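Local coordinates for protein condensin complex subunit 3 (Schizosaccharomyces pombe, PDB 5OQR) that serves as a regulatory subunit of the condensin complex, which is required to convert interphase chromatin into condensed, mitotic-like chromosomes, at residues V336-L339 with T340-E344; I362-Q365 with L366-G370; D742-S745 with S746-Q749; E777-L780 with L781-E785. One frame throughout, in Å; residues are numbered along the deposited sequence.

From the N terminus the four contacts follow one another in series; each is local to a single chain stretch, so none closes a long loop, and none nests in or crosses another. Contact 1 lies on the first turns of helix 336-348 and contact 2 on the next helix, 356-372. These two helices pack together, with Ile343 CG1 3.5 Å from Leu366 CD1. Far along the chain, about 60 Å from contact 1 at the nearest atoms, contact 3 starts helix 745-759. Contact 4 ends helix 767-785, which lies against helix 745-759: Tyr748 CZ sits 3.5 Å from Asn783 CB. The two pairs occupy opposite sides of the chain's centre.

Contact 1: residues V336-L339 with T340-E344; sequences VVQL and TYYIE
Thr340 reaches back one turn to Val336 at the start of helix 336-348, one of the helices of this HEAT-repeat subunit. Its hydroxyl lies beside its own backbone N (chi1 -51°), and from there OG1 donates to Val336 O at 2.7 Å. The helical bond from Thr340 N ends on the same oxygen, but the two donors approach from opposite faces of the carbonyl plane, so one acceptor carries two bonds. Thr340 also packs on helix 378-394. Further round the buried surface, Leu339 CG approaches Ile343 CD1 at 4.1 Å, apolar branch against apolar branch, and both side chains face helix 356-372. The looser side holds Val337 and Tyr341, tied to each other by the bond from Tyr341 N to Val337 O, which Lys383 NZ also bonds; the exposed tyrosine leads its ring off the helix. Gln338 and Tyr342 stand between these extremes. They run side by side, joined by a weak NE2 to OH bond of 3.4 Å, while their stronger partners are Glu335 N for Gln338 OE1 and Glu300 for Tyr342 OH. Trp303 stacks on the Tyr342 ring, and Gln338 O sits 3.0 Å above one ring face, offset toward the rim.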
ATOM      1  N   VAL A 336      -1.998   3.339 -39.487  1.00 35.76           N
ATOM      2  CA  VAL A 336      -3.316   3.852 -39.127  1.00 41.24           C
ATOM      3  C   VAL A 336      -4.365   3.417 -40.140  1.00 37.98           C
ATOM      4  O   VAL A 336      -5.532   3.214 -39.785  1.00 40.65           O
ATOM      5  CB  VAL A 336      -3.269   5.386 -38.993  1.00 45.77           C
ATOM      6  CG1 VAL A 336      -2.306   5.795 -37.899  1.00 58.78           C
ATOM      7  CG2 VAL A 336      -2.875   6.010 -40.302  1.00 62.95           C
ATOM      8  N   VAL A 337      -3.980   3.277 -41.409  1.00 41.72           N
ATOM      9  CA  VAL A 337      -4.923   2.824 -42.429  1.00 42.31           C
ATOM     10  C   VAL A 337      -5.474   1.453 -42.062  1.00 39.17           C
ATOM     11  O   VAL A 337      -6.690   1.231 -42.058  1.00 38.54           O
ATOM     12  CB  VAL A 337      -4.248   2.807 -43.813  1.00 40.63           C
ATOM     13  CG1 VAL A 337      -5.192   2.240 -44.869  1.00 51.25           C
ATOM     14  CG2 VAL A 337      -3.804   4.209 -44.200  1.00 46.61           C
ATOM     15  N   GLN A 338      -4.583   0.511 -41.751  1.00 39.89           N
ATOM     16  CA  GLN A 338      -5.023  -0.812 -41.325  1.00 38.35           C
ATOM     17  C   GLN A 338      -5.754  -0.735 -39.992  1.00 37.27           C
ATOM     18  O   GLN A 338      -6.741  -1.448 -39.776  1.00 32.73           O
ATOM     19  CB  GLN A 338      -3.827  -1.755 -41.216  1.00 39.21           C
ATOM     20  CG  GLN A 338      -2.882  -1.752 -42.409  1.00 43.14           C
ATOM     21  CD  GLN A 338      -1.504  -2.267 -42.043  1.00 58.32           C
ATOM     22  OE1 GLN A 338      -0.525  -1.520 -42.060  1.00 47.90           O
ATOM     23  NE2 GLN A 338      -1.421  -3.546 -41.701  1.00 64.96           N
ATOM     24  N   LEU A 339      -5.282   0.125 -39.089  1.00 36.32           N
ATOM     25  CA  LEU A 339      -5.917   0.267 -37.784  1.00 29.87           C
ATOM     26  C   LEU A 339      -7.349   0.761 -37.928  1.00 29.55           C
ATOM     27  O   LEU A 339      -8.273   0.208 -37.323  1.00 28.28           O
ATOM     28  CB  LEU A 339      -5.102   1.223 -36.916  1.00 31.92           C
ATOM     29  CG  LEU A 339      -5.591   1.417 -35.482  1.00 24.70           C
ATOM     30  CD1 LEU A 339      -5.303   0.184 -34.647  1.00 28.85           C
ATOM     31  CD2 LEU A 339      -4.950   2.644 -34.873  1.00 29.41           C
ATOM     32  N   THR A 340      -7.551   1.813 -38.725  1.00 30.44           N
ATOM     33  CA  THR A 340      -8.903   2.283 -39.003  1.00 34.12           C
ATOM     34  C   THR A 340      -9.767   1.149 -39.536  1.00 31.10           C
ATOM     35  O   THR A 340     -10.935   1.014 -39.160  1.00 27.55           O
ATOM     36  CB  THR A 340      -8.867   3.438 -40.005  1.00 35.79           C
ATOM     37  OG1 THR A 340      -7.937   4.434 -39.561  1.00 39.93           O
ATOM     38  CG2 THR A 340     -10.243   4.072 -40.146  1.00 35.98           C
ATOM     39  N   TYR A 341      -9.201   0.318 -40.409  1.00 31.57           N
ATOM     40  CA  TYR A 341      -9.934  -0.826 -40.935  1.00 34.03           C
ATOM     41  C   TYR A 341     -10.239  -1.839 -39.837  1.00 35.12           C
ATOM     42  O   TYR A 341     -11.368  -2.334 -39.741  1.00 33.06           O
ATOM     43  CB  TYR A 341      -9.129  -1.461 -42.070  1.00 41.50           C
ATOM     44  CG  TYR A 341      -9.665  -2.775 -42.585  1.00 33.68           C
ATOM     45  CD1 TYR A 341      -8.915  -3.936 -42.480  1.00 36.81           C
ATOM     46  CD2 TYR A 341     -10.914  -2.855 -43.182  1.00 35.14           C
ATOM     47  CE1 TYR A 341      -9.392  -5.138 -42.952  1.00 42.38           C
ATOM     48  CE2 TYR A 341     -11.402  -4.055 -43.656  1.00 40.18           C
ATOM     49  CZ  TYR A 341     -10.635  -5.193 -43.541  1.00 43.46           C
ATOM     50  OH  TYR A 341     -11.111  -6.397 -44.008  1.00 38.68           O
ATOM     51  N   TYR A 342      -9.254  -2.148 -38.990  1.00 34.21           N
ATOM     52  CA  TYR A 342      -9.475  -3.115 -37.917  1.00 33.45           C
ATOM     53  C   TYR A 342     -10.548  -2.633 -36.950  1.00 31.74           C
ATOM     54  O   TYR A 342     -11.364  -3.426 -36.470  1.00 30.89           O
ATOM     55  CB  TYR A 342      -8.172  -3.377 -37.163  1.00 34.50           C
ATOM     56  CG  TYR A 342      -7.050  -3.921 -38.014  1.00 41.85           C
ATOM     57  CD1 TYR A 342      -7.302  -4.787 -39.069  1.00 40.65           C
ATOM     58  CD2 TYR A 342      -5.733  -3.566 -37.759  1.00 37.34           C
ATOM     59  CE1 TYR A 342      -6.274  -5.283 -39.844  1.00 40.35           C
ATOM     60  CE2 TYR A 342      -4.702  -4.054 -38.527  1.00 44.29           C
ATOM     61  CZ  TYR A 342      -4.976  -4.914 -39.567  1.00 42.77           C
ATOM     62  OH  TYR A 342      -3.942  -5.399 -40.331  1.00 43.64           O
ATOM     63  N   ILE A 343     -10.553  -1.336 -36.642  1.00 31.16           N
ATOM     64  CA  ILE A 343     -11.584  -0.784 -35.770  1.00 26.35           C
ATOM     65  C   ILE A 343     -12.956  -0.926 -36.415  1.00 30.55           C
ATOM     66  O   ILE A 343     -13.939  -1.273 -35.750  1.00 31.34           O
ATOM     67  CB  ILE A 343     -11.261   0.685 -35.434  1.00 20.18           C
ATOM     68  CG1 ILE A 343     -10.013   0.759 -34.556  1.00 25.18           C
ATOM     69  CG2 ILE A 343     -12.443   1.362 -34.736  1.00 22.91           C
ATOM     70  CD1 ILE A 343      -9.486   2.168 -34.325  1.00 21.55           C
ATOM     71  N   GLU A 344     -13.048  -0.668 -37.721  1.00 31.64           N
ATOM     72  CA  GLU A 344     -14.352  -0.664 -38.375  1.00 30.61           C
ATOM     73  C   GLU A 344     -14.932  -2.067 -38.501  1.00 30.68           C
ATOM     74  O   GLU A 344     -16.151  -2.239 -38.397  1.00 31.33           O
ATOM     75  CB  GLU A 344     -14.253   0.015 -39.737  1.00 30.01           C
ATOM     76  CG  GLU A 344     -13.981   1.507 -39.619  1.00 36.35           C
ATOM     77  CD  GLU A 344     -14.694   2.330 -40.665  1.00 47.25           C
ATOM     78  OE1 GLU A 344     -14.115   2.528 -41.753  1.00 54.10           O
ATOM     79  OE2 GLU A 344     -15.832   2.776 -40.400  1.00 55.83           O
TER

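Contact 2: residues I362-Q365 with L366-G370; sequences IIEQ and LLYIG
Tyr368 lies alongside Glu364, one helical turn earlier, and both side chains point the same way. At the root of the tyrosine, CB is 3.5 Å from Gln365 O. The next atom, CG, passes Glu364 O at 3.7 Å, and CD2 comes closer to that carbonyl oxygen, at 3.3 Å, obliquely to the ring. Then CE2 meets the side chain itself: Glu364 CG at 3.7 Å and, a little farther, OE1. There the close contacts with 362-365 end, short of CZ and OH. Glu364 can run alongside because its CG stands anti to the backbone N (chi1 -173°) and the chain beyond is extended; its carboxylate is turned 66° from the ring plane. Arg315 of helix 308-324 makes a cation-pi contact with the same ring and also bonds to Gln365 OE1, so the amide oxygen of this buried residue is satisfied. Round the helix, Ile363 CG2 packs beside Leu367 CD1 at 4.0 Å; Leu367 also packs on helix 399-412. Backbone bonds from Leu366 through Ile369 run four residues back. These i to i+4 rows are those of an alpha helix packed among helices 308-324, 336-348 and 399-412, as in the solenoid of HEAT-repeat proteins.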
ATOM      1  N   ILE A 362     -12.251  -4.550 -27.080  1.00 27.02           N
ATOM      2  CA  ILE A 362     -11.317  -4.607 -28.202  1.00 24.31           C
ATOM      3  C   ILE A 362     -11.158  -3.228 -28.830  1.00 27.19           C
ATOM      4  O   ILE A 362     -10.040  -2.764 -29.077  1.00 25.45           O
ATOM      5  CB  ILE A 362     -11.790  -5.646 -29.235  1.00 25.91           C
ATOM      6  CG1 ILE A 362     -11.765  -7.046 -28.622  1.00 28.51           C
ATOM      7  CG2 ILE A 362     -10.918  -5.608 -30.487  1.00 26.63           C
ATOM      8  CD1 ILE A 362     -12.514  -8.083 -29.426  1.00 35.26           C
ATOM      9  N   ILE A 363     -12.277  -2.560 -29.112  1.00 29.53           N
ATOM     10  CA  ILE A 363     -12.219  -1.218 -29.688  1.00 27.49           C
ATOM     11  C   ILE A 363     -11.454  -0.283 -28.763  1.00 30.91           C
ATOM     12  O   ILE A 363     -10.662   0.552 -29.214  1.00 33.75           O
ATOM     13  CB  ILE A 363     -13.643  -0.704 -29.975  1.00 25.76           C
ATOM     14  CG1 ILE A 363     -14.281  -1.531 -31.093  1.00 30.11           C
ATOM     15  CG2 ILE A 363     -13.626   0.778 -30.355  1.00 27.49           C
ATOM     16  CD1 ILE A 363     -15.773  -1.330 -31.237  1.00 34.64           C
ATOM     17  N   GLU A 364     -11.682  -0.407 -27.455  1.00 31.39           N
ATOM     18  CA  GLU A 364     -10.944   0.390 -26.482  1.00 27.45           C
ATOM     19  C   GLU A 364      -9.439   0.236 -26.674  1.00 24.89           C
ATOM     20  O   GLU A 364      -8.701   1.225 -26.717  1.00 23.49           O
ATOM     21  CB  GLU A 364     -11.357  -0.026 -25.072  1.00 31.03           C
ATOM     22  CG  GLU A 364     -10.783   0.827 -23.967  1.00 42.89           C
ATOM     23  CD  GLU A 364     -11.326   0.434 -22.607  1.00 55.93           C
ATOM     24  OE1 GLU A 364     -10.562   0.473 -21.619  1.00 55.48           O
ATOM     25  OE2 GLU A 364     -12.519   0.073 -22.530  1.00 62.05           O
ATOM     26  N   GLN A 365      -8.969  -1.003 -26.806  1.00 26.42           N
ATOM     27  CA  GLN A 365      -7.540  -1.236 -26.985  1.00 30.51           C
ATOM     28  C   GLN A 365      -7.034  -0.620 -28.282  1.00 31.46           C
ATOM     29  O   GLN A 365      -5.932  -0.059 -28.321  1.00 30.77           O
ATOM     30  CB  GLN A 365      -7.248  -2.737 -26.952  1.00 33.77           C
ATOM     31  CG  GLN A 365      -7.674  -3.428 -25.666  1.00 29.85           C
ATOM     32  CD  GLN A 365      -7.272  -2.652 -24.427  1.00 31.85           C
ATOM     33  OE1 GLN A 365      -6.151  -2.159 -24.328  1.00 30.51           O
ATOM     34  NE2 GLN A 365      -8.194  -2.524 -23.481  1.00 34.10           N
ATOM     35  N   LEU A 366      -7.820  -0.709 -29.357  1.00 35.73           N
ATOM     36  CA  LEU A 366      -7.380  -0.166 -30.637  1.00 26.70           C
ATOM     37  C   LEU A 366      -7.294   1.353 -30.591  1.00 27.02           C
ATOM     38  O   LEU A 366      -6.396   1.949 -31.195  1.00 26.71           O
ATOM     39  CB  LEU A 366      -8.326  -0.619 -31.749  1.00 28.82           C
ATOM     40  CG  LEU A 366      -8.392  -2.123 -32.022  1.00 29.67           C
ATOM     41  CD1 LEU A 366      -9.366  -2.407 -33.150  1.00 28.41           C
ATOM     42  CD2 LEU A 366      -7.019  -2.686 -32.353  1.00 37.04           C
ATOM     43  N   LEU A 367      -8.219   1.999 -29.884  1.00 24.98           N
ATOM     44  CA  LEU A 367      -8.145   3.447 -29.729  1.00 23.66           C
ATOM     45  C   LEU A 367      -6.902   3.852 -28.945  1.00 28.52           C
ATOM     46  O   LEU A 367      -6.280   4.876 -29.245  1.00 26.94           O
ATOM     47  CB  LEU A 367      -9.408   3.961 -29.041  1.00 25.78           C
ATOM     48  CG  LEU A 367     -10.688   3.873 -29.869  1.00 27.36           C
ATOM     49  CD1 LEU A 367     -11.912   4.090 -28.997  1.00 29.56           C
ATOM     50  CD2 LEU A 367     -10.655   4.886 -30.999  1.00 29.65           C
ATOM     51  N   TYR A 368      -6.528   3.064 -27.934  1.00 27.67           N
ATOM     52  CA  TYR A 368      -5.309   3.354 -27.188  1.00 27.46           C
ATOM     53  C   TYR A 368      -4.085   3.270 -28.085  1.00 28.43           C
ATOM     54  O   TYR A 368      -3.190   4.119 -28.009  1.00 35.43           O
ATOM     55  CB  TYR A 368      -5.166   2.392 -26.006  1.00 30.08           C
ATOM     56  CG  TYR A 368      -5.947   2.795 -24.777  1.00 26.27           C
ATOM     57  CD1 TYR A 368      -5.821   4.066 -24.237  1.00 26.32           C
ATOM     58  CD2 TYR A 368      -6.812   1.907 -24.158  1.00 31.58           C
ATOM     59  CE1 TYR A 368      -6.530   4.441 -23.116  1.00 27.56           C
ATOM     60  CE2 TYR A 368      -7.529   2.270 -23.040  1.00 32.25           C
ATOM     61  CZ  TYR A 368      -7.383   3.539 -22.521  1.00 36.24           C
ATOM     62  OH  TYR A 368      -8.095   3.910 -21.405  1.00 48.27           O
ATOM     63  N   ILE A 369      -4.022   2.247 -28.937  1.00 27.53           N
ATOM     64  CA  ILE A 369      -2.934   2.160 -29.904  1.00 30.76           C
ATOM     65  C   ILE A 369      -2.939   3.379 -30.811  1.00 31.30           C
ATOM     66  O   ILE A 369      -1.882   3.923 -31.150  1.00 35.36           O
ATOM     67  CB  ILE A 369      -3.039   0.854 -30.712  1.00 26.31           C
ATOM     68  CG1 ILE A 369      -2.925  -0.354 -29.780  1.00 31.10           C
ATOM     69  CG2 ILE A 369      -1.951   0.794 -31.776  1.00 31.19           C
ATOM     70  CD1 ILE A 369      -3.330  -1.661 -30.414  1.00 30.90           C
ATOM     71  N   GLY A 370      -4.126   3.835 -31.210  1.00 33.25           N
ATOM     72  CA  GLY A 370      -4.208   4.978 -32.101  1.00 31.73           C
ATOM     73  C   GLY A 370      -3.795   6.271 -31.428  1.00 29.33           C
ATOM     74  O   GLY A 370      -3.140   7.117 -32.041  1.00 35.73           O
TER

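Contact 3: residues D742-S745 with S746-Q749; sequences DLPS and SDYQ
Ser746 touches Pro744 lightly, its OG lying 4.1 Å from Pro744 CB at the exposed start of helix 745-759. Pro744 occupies the N-cap position, where its ring carries no side-chain acceptor for the first-turn N-H groups; its carbonyl takes one bond. Asp747 comes next and supplies it, N donating to Pro744 O at 3.3 Å from well above the carbonyl plane and with a bent N-H...O angle of 136°. The Asp747 side chain crosses the proline ring at a slant, OD2 approaching CD, CG and CB in turn, while OD1 makes a weak hydrogen bond to His704. Tyr748 follows and lays its ring back along the preceding loop. With CG beside the backbone N (chi1 -56°), the ring passes Pro744 O, which is 3.3 Å from CD2, and reaches Leu743. The leucine crosses the tyrosine at about a right angle, its CB 3.6 Å from CZ and its CD1 4.1 Å from CE1. Tyr748 OH also accepts from Leu743 N at 3.2 Å and is bonded to Pro740 O, two ties that fix the ring's far end. Finally Gln749 N bonds to Ser745 O at 2.8 Å, an ordinary first helical turn, and Gln749 CG also comes close to that oxygen. Apolar contact between the residue before the N-cap, Leu743, and the fourth residue after it, Tyr748, is a hydrophobic staple at a helix N terminus.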
ATOM      1  N   ASP A 742      23.081  23.494  17.541  1.00 57.40           N
ATOM      2  CA  ASP A 742      23.831  24.537  16.853  1.00 49.25           C
ATOM      3  C   ASP A 742      23.008  25.795  16.618  1.00 46.26           C
ATOM      4  O   ASP A 742      23.428  26.660  15.844  1.00 52.44           O
ATOM      5  CB  ASP A 742      24.362  24.008  15.521  1.00 63.35           C
ATOM      6  CG  ASP A 742      23.251  23.665  14.545  1.00 72.78           C
ATOM      7  OD1 ASP A 742      22.133  23.353  15.001  1.00 71.71           O
ATOM      8  OD2 ASP A 742      23.498  23.707  13.320  1.00 82.48           O
ATOM      9  N   LEU A 743      21.852  25.925  17.265  1.00 45.14           N
ATOM     10  CA  LEU A 743      21.026  27.102  17.076  1.00 44.61           C
ATOM     11  C   LEU A 743      21.642  28.303  17.790  1.00 46.99           C
ATOM     12  O   LEU A 743      22.488  28.150  18.673  1.00 46.68           O
ATOM     13  CB  LEU A 743      19.617  26.856  17.606  1.00 42.23           C
ATOM     14  CG  LEU A 743      18.814  25.743  16.934  1.00 43.95           C
ATOM     15  CD1 LEU A 743      17.579  25.413  17.755  1.00 41.24           C
ATOM     16  CD2 LEU A 743      18.421  26.142  15.522  1.00 42.94           C
ATOM     17  N   PRO A 744      21.237  29.515  17.414  1.00 49.99           N
ATOM     18  CA  PRO A 744      21.666  30.700  18.161  1.00 45.12           C
ATOM     19  C   PRO A 744      21.275  30.605  19.628  1.00 42.42           C
ATOM     20  O   PRO A 744      20.322  29.923  20.006  1.00 40.61           O
ATOM     21  CB  PRO A 744      20.930  31.848  17.463  1.00 39.49           C
ATOM     22  CG  PRO A 744      20.687  31.359  16.091  1.00 45.87           C
ATOM     23  CD  PRO A 744      20.506  29.871  16.187  1.00 48.68           C
ATOM     24  N   SER A 745      22.033  31.321  20.463  1.00 49.57           N
ATOM     25  CA  SER A 745      21.769  31.309  21.898  1.00 50.08           C
ATOM     26  C   SER A 745      20.463  32.015  22.238  1.00 48.80           C
ATOM     27  O   SER A 745      19.766  31.604  23.172  1.00 42.64           O
ATOM     28  CB  SER A 745      22.930  31.962  22.650  1.00 50.02           C
ATOM     29  OG  SER A 745      24.125  31.221  22.487  1.00 64.28           O
ATOM     30  N   SER A 746      20.113  33.071  21.500  1.00 48.54           N
ATOM     31  CA  SER A 746      18.869  33.781  21.771  1.00 45.47           C
ATOM     32  C   SER A 746      17.655  32.877  21.595  1.00 43.04           C
ATOM     33  O   SER A 746      16.614  33.113  22.216  1.00 45.41           O
ATOM     34  CB  SER A 746      18.752  35.002  20.859  1.00 46.75           C
ATOM     35  OG  SER A 746      18.783  34.627  19.495  1.00 46.27           O
ATOM     36  N   ASP A 747      17.764  31.845  20.757  1.00 41.28           N
ATOM     37  CA  ASP A 747      16.658  30.908  20.596  1.00 44.86           C
ATOM     38  C   ASP A 747      16.456  30.088  21.864  1.00 40.57           C
ATOM     39  O   ASP A 747      15.335  29.976  22.370  1.00 40.41           O
ATOM     40  CB  ASP A 747      16.912  29.997  19.394  1.00 43.08           C
ATOM     41  CG  ASP A 747      16.818  30.734  18.070  1.00 47.26           C
ATOM     42  OD1 ASP A 747      16.019  31.689  17.970  1.00 51.25           O
ATOM     43  OD2 ASP A 747      17.543  30.361  17.128  1.00 47.45           O
ATOM     44  N   TYR A 748      17.535  29.513  22.397  1.00 50.31           N
ATOM     45  CA  TYR A 748      17.436  28.789  23.660  1.00 46.20           C
ATOM     46  C   TYR A 748      17.023  29.721  24.791  1.00 40.51           C
ATOM     47  O   TYR A 748      16.264  29.329  25.684  1.00 36.67           O
ATOM     48  CB  TYR A 748      18.768  28.115  23.985  1.00 35.91           C
ATOM     49  CG  TYR A 748      19.272  27.191  22.907  1.00 32.67           C
ATOM     50  CD1 TYR A 748      18.569  26.046  22.564  1.00 40.47           C
ATOM     51  CD2 TYR A 748      20.456  27.457  22.238  1.00 37.86           C
ATOM     52  CE1 TYR A 748      19.027  25.198  21.580  1.00 37.38           C
ATOM     53  CE2 TYR A 748      20.923  26.614  21.254  1.00 40.67           C
ATOM     54  CZ  TYR A 748      20.205  25.485  20.930  1.00 37.28           C
ATOM     55  OH  TYR A 748      20.669  24.640  19.947  1.00 44.69           O
ATOM     56  N   GLN A 749      17.516  30.961  24.772  1.00 43.31           N
ATOM     57  CA  GLN A 749      17.122  31.926  25.791  1.00 48.42           C
ATOM     58  C   GLN A 749      15.631  32.220  25.717  1.00 42.27           C
ATOM     59  O   GLN A 749      14.966  32.355  26.750  1.00 38.89           O
ATOM     60  CB  GLN A 749      17.929  33.214  25.634  1.00 63.87           C
ATOM     61  CG  GLN A 749      19.404  33.070  25.963  1.00 61.39           C
ATOM     62  CD  GLN A 749      20.205  34.304  25.596  1.00 67.83           C
ATOM     63  OE1 GLN A 749      19.644  35.332  25.217  1.00 62.75           O
ATOM     64  NE2 GLN A 749      21.523  34.206  25.705  1.00 65.57           N
TER

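Contact 4: residues E777-L780 with L781-E785; sequences ERML and LQNEE
Met779 meets Asn783 in an i to i+4 side-chain contact on the closing turns of helix 767-785, the last helix of the modelled chain. The sulfur makes the approach: Met779 SD lies 3.3 Å from Asn783 ND2, and CG is also near, at 3.7 Å from the same nitrogen. Torsions bring it there, since CG stands anti to the backbone N (chi1 171°) and the chain then bends at both chi2 and chi3, folding the thioether toward the amide. The asparagine amide also lies close to the backbone, with CG 3.5 Å from Met779 O. That carbonyl already accepts from Asn783 N at 3.0 Å, the regular helical bond. Both side chains also touch the loop before helix 745-759, Met779 on Ile739 and Asn783 on Thr741. In this alpha-helical repeat protein the helix follows the last HEAT repeat and packs on helix 745-759, and residues facing that partner, Leu780, Asn783 and Glu784, touch Tyr748. Glu784 CG passes Leu780 O at 3.2 Å, and its side chain meets Gln749 as well as the tyrosine. The other side is looser. Leu781, although exposed, brings CG to 3.6 Å from Glu777 O, and Leu781 N bonds to that same carbonyl. Arg778 and Gln782, both exposed, are joined through the backbone, where Gln782 N donates to Arg778 O at 2.9 Å.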
ATOM      1  N   GLU A 777      15.105  21.978  30.824  1.00 31.23           N
ATOM      2  CA  GLU A 777      15.675  23.264  31.207  1.00 29.56           C
ATOM      3  C   GLU A 777      17.197  23.214  31.209  1.00 28.77           C
ATOM      4  O   GLU A 777      17.857  24.188  30.831  1.00 29.83           O
ATOM      5  CB  GLU A 777      15.149  23.674  32.581  1.00 31.50           C
ATOM      6  CG  GLU A 777      15.440  25.110  32.950  1.00 39.48           C
ATOM      7  CD  GLU A 777      14.733  25.530  34.221  1.00 44.73           C
ATOM      8  OE1 GLU A 777      14.987  26.653  34.704  1.00 41.35           O
ATOM      9  OE2 GLU A 777      13.921  24.734  34.737  1.00 47.45           O
ATOM     10  N   ARG A 778      17.773  22.087  31.628  1.00 28.74           N
ATOM     11  CA  ARG A 778      19.225  21.960  31.630  1.00 27.17           C
ATOM     12  C   ARG A 778      19.776  21.777  30.223  1.00 29.07           C
ATOM     13  O   ARG A 778      20.888  22.230  29.932  1.00 33.92           O
ATOM     14  CB  ARG A 778      19.652  20.800  32.527  1.00 36.86           C
ATOM     15  CG  ARG A 778      19.637  21.137  34.008  1.00 40.74           C
ATOM     16  CD  ARG A 778      20.311  20.056  34.828  1.00 42.42           C
ATOM     17  NE  ARG A 778      19.557  18.806  34.816  1.00 46.32           N
ATOM     18  CZ  ARG A 778      18.651  18.460  35.724  1.00 48.88           C
ATOM     19  NH1 ARG A 778      18.370  19.266  36.740  1.00 42.94           N
ATOM     20  NH2 ARG A 778      18.022  17.297  35.617  1.00 49.03           N
ATOM     21  N   MET A 779      19.024  21.120  29.339  1.00 37.78           N
ATOM     22  CA  MET A 779      19.436  21.033  27.944  1.00 31.54           C
ATOM     23  C   MET A 779      19.572  22.420  27.330  1.00 33.50           C
ATOM     24  O   MET A 779      20.544  22.701  26.620  1.00 30.96           O
ATOM     25  CB  MET A 779      18.435  20.183  27.162  1.00 28.16           C
ATOM     26  CG  MET A 779      18.635  20.191  25.649  1.00 42.91           C
ATOM     27  SD  MET A 779      17.787  21.536  24.792  1.00 44.21           S
ATOM     28  CE  MET A 779      16.075  21.103  25.075  1.00 36.14           C
ATOM     29  N   LEU A 780      18.611  23.305  27.598  1.00 27.89           N
ATOM     30  CA  LEU A 780      18.695  24.669  27.086  1.00 30.38           C
ATOM     31  C   LEU A 780      19.967  25.357  27.568  1.00 38.12           C
ATOM     32  O   LEU A 780      20.689  25.976  26.780  1.00 40.93           O
ATOM     33  CB  LEU A 780      17.458  25.460  27.511  1.00 32.51           C
ATOM     34  CG  LEU A 780      16.127  24.977  26.936  1.00 32.17           C
ATOM     35  CD1 LEU A 780      14.961  25.661  27.628  1.00 27.76           C
ATOM     36  CD2 LEU A 780      16.074  25.226  25.439  1.00 35.21           C
ATOM     37  N   LEU A 781      20.258  25.257  28.867  1.00 39.97           N
ATOM     38  CA  LEU A 781      21.470  25.866  29.405  1.00 36.51           C
ATOM     39  C   LEU A 781      22.709  25.321  28.711  1.00 35.08           C
ATOM     40  O   LEU A 781      23.607  26.078  28.326  1.00 39.71           O
ATOM     41  CB  LEU A 781      21.554  25.618  30.909  1.00 31.88           C
ATOM     42  CG  LEU A 781      20.525  26.332  31.781  1.00 29.82           C
ATOM     43  CD1 LEU A 781      20.536  25.758  33.184  1.00 31.32           C
ATOM     44  CD2 LEU A 781      20.809  27.818  31.811  1.00 38.50           C
ATOM     45  N   GLN A 782      22.777  24.001  28.546  1.00 33.72           N
ATOM     46  CA  GLN A 782      23.962  23.387  27.957  1.00 38.37           C
ATOM     47  C   GLN A 782      24.178  23.850  26.522  1.00 39.74           C
ATOM     48  O   GLN A 782      25.318  24.061  26.098  1.00 40.93           O
ATOM     49  CB  GLN A 782      23.838  21.869  28.024  1.00 36.34           C
ATOM     50  CG  GLN A 782      24.962  21.116  27.346  1.00 35.50           C
ATOM     51  CD  GLN A 782      24.823  19.623  27.513  1.00 46.75           C
ATOM     52  OE1 GLN A 782      24.227  19.150  28.479  1.00 52.57           O
ATOM     53  NE2 GLN A 782      25.362  18.868  26.565  1.00 70.08           N
ATOM     54  N   ASN A 783      23.097  24.007  25.754  1.00 41.39           N
ATOM     55  CA  ASN A 783      23.240  24.406  24.359  1.00 42.75           C
ATOM     56  C   ASN A 783      23.553  25.890  24.215  1.00 42.03           C
ATOM     57  O   ASN A 783      24.241  26.279  23.265  1.00 47.21           O
ATOM     58  CB  ASN A 783      21.978  24.044  23.576  1.00 36.63           C
ATOM     59  CG  ASN A 783      21.818  22.551  23.399  1.00 35.13           C
ATOM     60  OD1 ASN A 783      22.783  21.798  23.508  1.00 37.09           O
ATOM     61  ND2 ASN A 783      20.599  22.113  23.123  1.00 37.48           N
ATOM     62  N   GLU A 784      23.063  26.729  25.130  1.00 40.34           N
ATOM     63  CA  GLU A 784      23.530  28.111  25.183  1.00 42.56           C
ATOM     64  C   GLU A 784      25.031  28.165  25.427  1.00 49.43           C
ATOM     65  O   GLU A 784      25.748  28.942  24.789  1.00 63.27           O
ATOM     66  CB  GLU A 784      22.812  28.878  26.291  1.00 43.33           C
ATOM     67  CG  GLU A 784      21.331  29.080  26.098  1.00 46.82           C
ATOM     68  CD  GLU A 784      20.728  29.933  27.204  1.00 55.11           C
ATOM     69  OE1 GLU A 784      21.432  30.835  27.704  1.00 55.98           O
ATOM     70  OE2 GLU A 784      19.560  29.697  27.583  1.00 56.90           O
ATOM     71  N   GLU A 785      25.519  27.343  26.357  1.00 53.98           N
ATOM     72  CA  GLU A 785      26.917  27.407  26.767  1.00 60.09           C
ATOM     73  C   GLU A 785      27.844  27.086  25.603  1.00 61.44           C
ATOM     74  O   GLU A 785      28.798  27.823  25.332  1.00 73.85           O
ATOM     75  CB  GLU A 785      27.147  26.444  27.935  1.00 62.19           C
ATOM     76  CG  GLU A 785      28.575  26.389  28.465  1.00 69.71           C
ATOM     77  CD  GLU A 785      28.910  27.561  29.361  1.00 70.04           C
ATOM     78  OE1 GLU A 785      28.078  28.486  29.473  1.00 62.44           O
ATOM     79  OE2 GLU A 785      30.007  27.553  29.959  1.00 62.50           O
TER